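Local coordinates for cupin 2 conserved barrel domain protein (Desulfovibrio desulfuricans subsp. desulfuricans str. G20, PDB 2Q30) that is of unknown function but folds as a small RmlC-like cupin, a double-stranded beta-helix barrel seen here as a pair of identical subunits, at residues F33-F38 with L103-P108; F38-G43 with T98-L103. All blocks are in the same frame, centred on the assembly; numbering follows the deposited sequence. Where two conformers were deposited one is given.

Contact 1: residues F33-F38 with L103-P108; sequences FKIVSF and LVTIAP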
loop_
_atom_site.group_PDB
_atom_site.type_symbol
_atom_site.label_atom_id
_atom_site.label_comp_id
_atom_site.label_asym_id
_atom_site.label_seq_id
_atom_site.Cartn_x
_atom_site.Cartn_y
_atom_site.Cartn_z
ATOM N N PHE A 33 2.467 -12.793 1.857
ATOM C CA PHE A 33 1.251 -11.989 1.856
ATOM C C PHE A 33 0.368 -12.175 0.614
ATOM O O PHE A 33 0.780 -12.757 -0.388
ATOM C CB PHE A 33 1.529 -10.481 2.114
ATOM C CG PHE A 33 2.697 -9.877 1.332
ATOM C CD1 PHE A 33 3.108 -10.348 0.070
ATOM C CD2 PHE A 33 3.340 -8.742 1.849
ATOM C CE1 PHE A 33 4.168 -9.723 -0.612
ATOM C CE2 PHE A 33 4.390 -8.114 1.147
ATOM C CZ PHE A 33 4.793 -8.620 -0.077
ATOM N N LYS A 34 -0.860 -11.678 0.724
ATOM C CA LYS A 34 -1.813 -11.615 -0.374
ATOM C C LYS A 34 -2.083 -10.138 -0.563
ATOM O O LYS A 34 -2.276 -9.420 0.422
ATOM C CB LYS A 34 -3.104 -12.369 -0.053
ATOM C CG LYS A 34 -4.137 -12.339 -1.180
ATOM C CD LYS A 34 -5.300 -13.258 -0.826
ATOM C CE LYS A 34 -6.319 -13.361 -1.909
ATOM N NZ LYS A 34 -7.400 -14.330 -1.523
ATOM N N ILE A 35 -2.030 -9.694 -1.808
ATOM C CA ILE A 35 -2.224 -8.319 -2.177
ATOM C C ILE A 35 -3.359 -8.319 -3.193
ATOM O O ILE A 35 -3.250 -8.970 -4.248
ATOM C CB ILE A 35 -0.945 -7.700 -2.776
ATOM C CG1 ILE A 35 0.252 -7.895 -1.851
ATOM C CG2 ILE A 35 -1.159 -6.213 -3.041
ATOM C CD1 ILE A 35 1.607 -7.317 -2.405
ATOM N N VAL A 36 -4.433 -7.591 -2.875
ATOM C CA VAL A 36 -5.601 -7.482 -3.744
ATOM C C VAL A 36 -6.114 -6.050 -3.792
ATOM O O VAL A 36 -6.041 -5.313 -2.792
ATOM C CB VAL A 36 -6.744 -8.423 -3.264
ATOM C CG1 VAL A 36 -6.395 -9.856 -3.571
ATOM C CG2 VAL A 36 -7.032 -8.225 -1.767
ATOM N N SER A 37 -6.617 -5.660 -4.955
ATOM C CA SER A 37 -7.158 -4.340 -5.155
ATOM C C SER A 37 -8.668 -4.445 -5.236
ATOM O O SER A 37 -9.208 -5.504 -5.587
ATOM C CB SER A 37 -6.605 -3.667 -6.404
ATOM O OG SER A 37 -7.004 -4.309 -7.580
ATOM N N PHE A 38 -9.322 -3.337 -4.881
ATOM C CA PHE A 38 -10.781 -3.181 -4.979
ATOM C C PHE A 38 -11.028 -1.848 -5.663
ATOM O O PHE A 38 -10.471 -0.836 -5.242
ATOM C CB PHE A 38 -11.438 -3.247 -3.626
ATOM C CG PHE A 38 -11.272 -4.564 -2.933
ATOM C CD1 PHE A 38 -10.184 -4.804 -2.107
ATOM C CD2 PHE A 38 -12.236 -5.574 -3.080
ATOM C CE1 PHE A 38 -10.051 -6.038 -1.451
ATOM C CE2 PHE A 38 -12.103 -6.790 -2.445
ATOM C CZ PHE A 38 -11.021 -7.027 -1.616
ATOM N N LEU A 103 -5.777 -0.733 -2.246
ATOM C CA LEU A 103 -4.907 -1.899 -2.269
ATOM C C LEU A 103 -4.900 -2.484 -0.882
ATOM O O LEU A 103 -4.663 -1.778 0.083
ATOM C CB LEU A 103 -3.486 -1.504 -2.656
ATOM C CG LEU A 103 -2.548 -2.690 -2.943
ATOM C CD1 LEU A 103 -3.062 -3.562 -4.104
ATOM C CD2 LEU A 103 -1.150 -2.142 -3.267
ATOM N N VAL A 104 -5.137 -3.781 -0.797
ATOM C CA VAL A 104 -5.168 -4.480 0.462
ATOM C C VAL A 104 -4.023 -5.462 0.483
ATOM O O VAL A 104 -3.888 -6.210 -0.451
ATOM C CB VAL A 104 -6.513 -5.231 0.636
ATOM C CG1 VAL A 104 -6.547 -5.997 2.005
ATOM C CG2 VAL A 104 -7.661 -4.253 0.512
ATOM N N THR A 105 -3.227 -5.441 1.553
ATOM C CA THR A 105 -2.124 -6.372 1.809
ATOM C C THR A 105 -2.470 -7.084 3.114
ATOM O O THR A 105 -2.717 -6.432 4.127
ATOM C CB THR A 105 -0.758 -5.671 1.926
ATOM O OG1 THR A 105 -0.523 -4.956 0.700
ATOM C CG2 THR A 105 0.357 -6.720 2.139
ATOM N N ILE A 106 -2.498 -8.403 3.057
ATOM C CA ILE A 106 -2.902 -9.279 4.150
ATOM C C ILE A 106 -1.711 -10.165 4.478
ATOM O O ILE A 106 -1.207 -10.826 3.583
ATOM C CB ILE A 106 -4.106 -10.152 3.719
ATOM C CG1 ILE A 106 -5.220 -9.293 3.070
ATOM C CG2 ILE A 106 -4.613 -10.940 4.906
ATOM C CD1 ILE A 106 -6.318 -10.115 2.411
ATOM N N ALA A 107 -1.268 -10.160 5.741
ATOM C CA ALA A 107 -0.099 -10.949 6.207
ATOM C C ALA A 107 -0.302 -11.529 7.616
ATOM O O ALA A 107 -0.750 -10.811 8.507
ATOM C CB ALA A 107 1.146 -10.117 6.210
ATOM N N PRO A 108 -0.125 -12.855 7.786
ATOM C CA PRO A 108 0.089 -13.861 6.743
ATOM C C PRO A 108 -1.168 -13.951 5.843
ATOM O O PRO A 108 -2.222 -13.437 6.229
ATOM C CB PRO A 108 0.279 -15.166 7.526
ATOM C CG PRO A 108 0.654 -14.727 8.915
ATOM C CD PRO A 108 -0.118 -13.460 9.126
#

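Contact 2: residues F38-G43 with T98-L103; sequences FTFKAG and TDMKVL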
loop_
_atom_site.group_PDB
_atom_site.type_symbol
_atom_site.label_atom_id
_atom_site.label_comp_id
_atom_site.label_asym_id
_atom_site.label_seq_id
_atom_site.Cartn_x
_atom_site.Cartn_y
_atom_site.Cartn_z
ATOM N N PHE A 38 -9.322 -3.337 -4.881
ATOM C CA PHE A 38 -10.781 -3.181 -4.979
ATOM C C PHE A 38 -11.028 -1.848 -5.663
ATOM O O PHE A 38 -10.471 -0.836 -5.242
ATOM C CB PHE A 38 -11.438 -3.247 -3.626
ATOM C CG PHE A 38 -11.272 -4.564 -2.933
ATOM C CD1 PHE A 38 -10.184 -4.804 -2.107
ATOM C CD2 PHE A 38 -12.236 -5.574 -3.080
ATOM C CE1 PHE A 38 -10.051 -6.038 -1.451
ATOM C CE2 PHE A 38 -12.103 -6.790 -2.445
ATOM C CZ PHE A 38 -11.021 -7.027 -1.616
ATOM N N THR A 39 -11.779 -1.868 -6.766
ATOM C CA THR A 39 -12.065 -0.661 -7.546
ATOM C C THR A 39 -13.571 -0.438 -7.458
ATOM O O THR A 39 -14.367 -1.342 -7.740
ATOM C CB THR A 39 -11.611 -0.775 -8.991
ATOM O OG1 THR A 39 -10.237 -1.237 -9.025
ATOM C CG2 THR A 39 -11.753 0.581 -9.691
ATOM N N PHE A 40 -13.927 0.767 -7.051
ATOM C CA PHE A 40 -15.286 1.141 -6.792
ATOM C C PHE A 40 -15.712 2.320 -7.615
ATOM O O PHE A 40 -14.942 3.263 -7.796
ATOM C CB PHE A 40 -15.403 1.623 -5.342
ATOM C CG PHE A 40 -14.891 0.661 -4.318
ATOM C CD1 PHE A 40 -15.720 -0.301 -3.781
ATOM C CD2 PHE A 40 -13.574 0.744 -3.858
ATOM C CE1 PHE A 40 -15.255 -1.185 -2.800
ATOM C CE2 PHE A 40 -13.107 -0.133 -2.876
ATOM C CZ PHE A 40 -13.962 -1.090 -2.348
ATOM N N LYS A 41 -16.952 2.255 -8.095
ATOM C CA LYS A 41 -17.638 3.426 -8.606
ATOM C C LYS A 41 -18.143 4.099 -7.335
ATOM O O LYS A 41 -18.307 3.436 -6.293
ATOM C CB LYS A 41 -18.824 3.094 -9.518
ATOM C CG LYS A 41 -18.474 2.522 -10.897
ATOM C CD LYS A 41 -17.647 3.479 -11.782
ATOM C CE LYS A 41 -18.334 4.776 -12.202
ATOM N NZ LYS A 41 -17.343 5.686 -12.906
ATOM N N ALA A 42 -18.339 5.412 -7.411
ATOM C CA ALA A 42 -18.842 6.219 -6.284
ATOM C C ALA A 42 -20.114 5.582 -5.715
ATOM O O ALA A 42 -20.990 5.169 -6.478
ATOM C CB ALA A 42 -19.127 7.673 -6.744
ATOM N N GLY A 43 -20.170 5.440 -4.394
ATOM C CA GLY A 43 -21.312 4.825 -3.718
ATOM C C GLY A 43 -21.229 3.324 -3.535
ATOM O O GLY A 43 -22.027 2.769 -2.789
ATOM N N THR A 98 -16.300 8.847 -3.803
ATOM C CA THR A 98 -16.012 9.125 -5.208
ATOM C C THR A 98 -15.609 7.787 -5.818
ATOM O O THR A 98 -15.503 6.767 -5.113
ATOM C CB THR A 98 -14.817 10.113 -5.397
ATOM O OG1 THR A 98 -13.594 9.518 -4.930
ATOM C CG2 THR A 98 -15.030 11.429 -4.672
ATOM N N ASP A 99 -15.343 7.776 -7.129
ATOM C CA ASP A 99 -14.750 6.566 -7.768
ATOM C C ASP A 99 -13.418 6.365 -7.029
ATOM O O ASP A 99 -12.687 7.327 -6.794
ATOM C CB ASP A 99 -14.500 6.737 -9.251
ATOM C CG ASP A 99 -15.774 6.847 -10.069
ATOM O OD1 ASP A 99 -16.883 6.625 -9.560
ATOM O OD2 ASP A 99 -15.627 7.105 -11.265
HETATM N N MSE A 100 -13.130 5.128 -6.650
HETATM C CA MSE A 100 -12.041 4.865 -5.733
HETATM C C MSE A 100 -11.375 3.539 -5.978
HETATM O O MSE A 100 -12.032 2.564 -6.359
HETATM C CB MSE A 100 -12.641 4.845 -4.335
HETATM C CG MSE A 100 -11.679 4.884 -3.182
HETATM SE SE MSE A 100 -12.635 4.393 -1.573
HETATM C CE MSE A 100 -12.441 2.557 -1.659
ATOM N N LYS A 101 -10.064 3.508 -5.763
ATOM C CA LYS A 101 -9.323 2.261 -5.798
ATOM C C LYS A 101 -8.470 2.162 -4.541
ATOM O O LYS A 101 -7.828 3.146 -4.113
ATOM C CB LYS A 101 -8.512 2.090 -7.070
ATOM C CG LYS A 101 -7.946 0.704 -7.250
ATOM C CD LYS A 101 -7.307 0.523 -8.616
ATOM C CE LYS A 101 -6.769 -0.899 -8.852
ATOM N NZ LYS A 101 -6.321 -1.064 -10.289
ATOM N N VAL A 102 -8.487 0.967 -3.951
ATOM C CA VAL A 102 -7.681 0.653 -2.775
ATOM C C VAL A 102 -6.870 -0.612 -2.998
ATOM O O VAL A 102 -7.230 -1.430 -3.825
ATOM C CB VAL A 102 -8.539 0.511 -1.477
ATOM C CG1 VAL A 102 -9.307 1.805 -1.224
ATOM C CG2 VAL A 102 -9.463 -0.703 -1.538
ATOM N N LEU A 103 -5.777 -0.733 -2.246
ATOM C CA LEU A 103 -4.907 -1.899 -2.269
ATOM C C LEU A 103 -4.900 -2.484 -0.882
ATOM O O LEU A 103 -4.663 -1.778 0.083
ATOM C CB LEU A 103 -3.486 -1.504 -2.656
ATOM C CG LEU A 103 -2.548 -2.690 -2.943
ATOM C CD1 LEU A 103 -3.062 -3.562 -4.104
ATOM C CD2 LEU A 103 -1.150 -2.142 -3.267
HETATM O O HOH W 1 -8.888 -1.622 -11.372
#

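Contact 1: residues F33-F38 with L103-P108
Val104 sets its CG2 methyl against the rim of the Phe38 ring, near the ring plane, with CE1 at 3.6 Å from CG2. The placement follows from the valine torsion: CG1 lies anti to the backbone N (chi1 180°), which turns CG2 to the N side, where the ring arrives. On the same face Leu57 and Ile59 of strand 56-63 also pack on Val104. The other face carries Ile35, Leu103 and Thr105. Ile35 CG2 and Leu103 CD1 approach to 3.4 Å, tighter than usual for two methyls, while Thr105 stands alongside Ile35, pointing the same way. Strands 34-38 and 103-107 run antiparallel, their axes 4.6 Å apart, as neighbours in one sheet of the cupin barrel. Two hydrogen-bonded pairs hold the register: Val36 N to Val104 O with its return bond Val104 N to Val36 O (2.7 Å), and the reciprocal pair between Lys34 and Ile106. All four bonds are close to straight, 160-163° at the hydrogen. Toward the end of the ladder, Thr105 CG2 comes obliquely to the Phe33 ring, 3.6 Å from CD2, and Ile35 CD1 lies over one face of that ring, offset toward its rim. Asn58 of the second subunit donates a hydrogen bond from ND2 to Thr105 OG1, and the same residue packs on Ile35, which places the face of Ile35, Leu103 and Thr105 at the subunit interface.

Contact 2: residues F38-G43 with T98-L103
The end of an antiparallel strand pair, where strand 34-40 of the cupin barrel ends and strand 100-107 begins, is tied by the carboxylate of Asp99. Its OD2 takes a salt bridge from Lys41 NZ at 2.8 Å, met on the syn side but 34° out of the carboxylate plane; OD1 accepts Ala42 N at 2.9 Å through its anti lone pair. The lysine chain folds back at chi2 and chi3 (-62° and -64°) to bring NZ there, and Lys41 also makes a cation-pi contact with Phe17. Two charged or polar bonds to different oxygens thus fix the carboxylate's rotation. Within the double-stranded beta-helix the ladder proper follows, with paired backbone bonds joining Phe40 to Met100 and Phe38 to Val102. On the face of these four residues, Val102 CG2 meets the Phe40 ring at its edge, in plane, 3.9 Å from CE2. The selenium of selenomethionine Met100 approaches the same ring obliquely in a Met-aromatic contact, SE 5.2 Å from the Phe40 centroid. On the opposite face, the extended chain of Lys101 passes Thr39 OG1, with CD at 3.4 Å. A water donates to that hydroxyl and accepts from Lys101 NZ, which also binds Leu11 O.

Overall arrangement
Contacts 1 and 2 are successive lengths of one antiparallel ladder, their centres about 16 Å apart on opposite sides of the chain's centre. Both join strand 34-40 to strand 100-107 and share Phe38 and Leu103; Ser37 CB of contact 1 lies 3.5 Å from Val102 O of contact 2. Along the chain, 38-43 and 98-103 nest inside the loop closed by 33-38 and 103-108, and the same pairing continues from Lys34-Ile106 to Phe40-Met100. Strand 23-29 flanks the pair beyond 34-40, and strand 56-63 beyond 100-107. Sequence-distant strands thereby become neighbours in the barrel wall, with the second subunit's packing concentrated at contact 1.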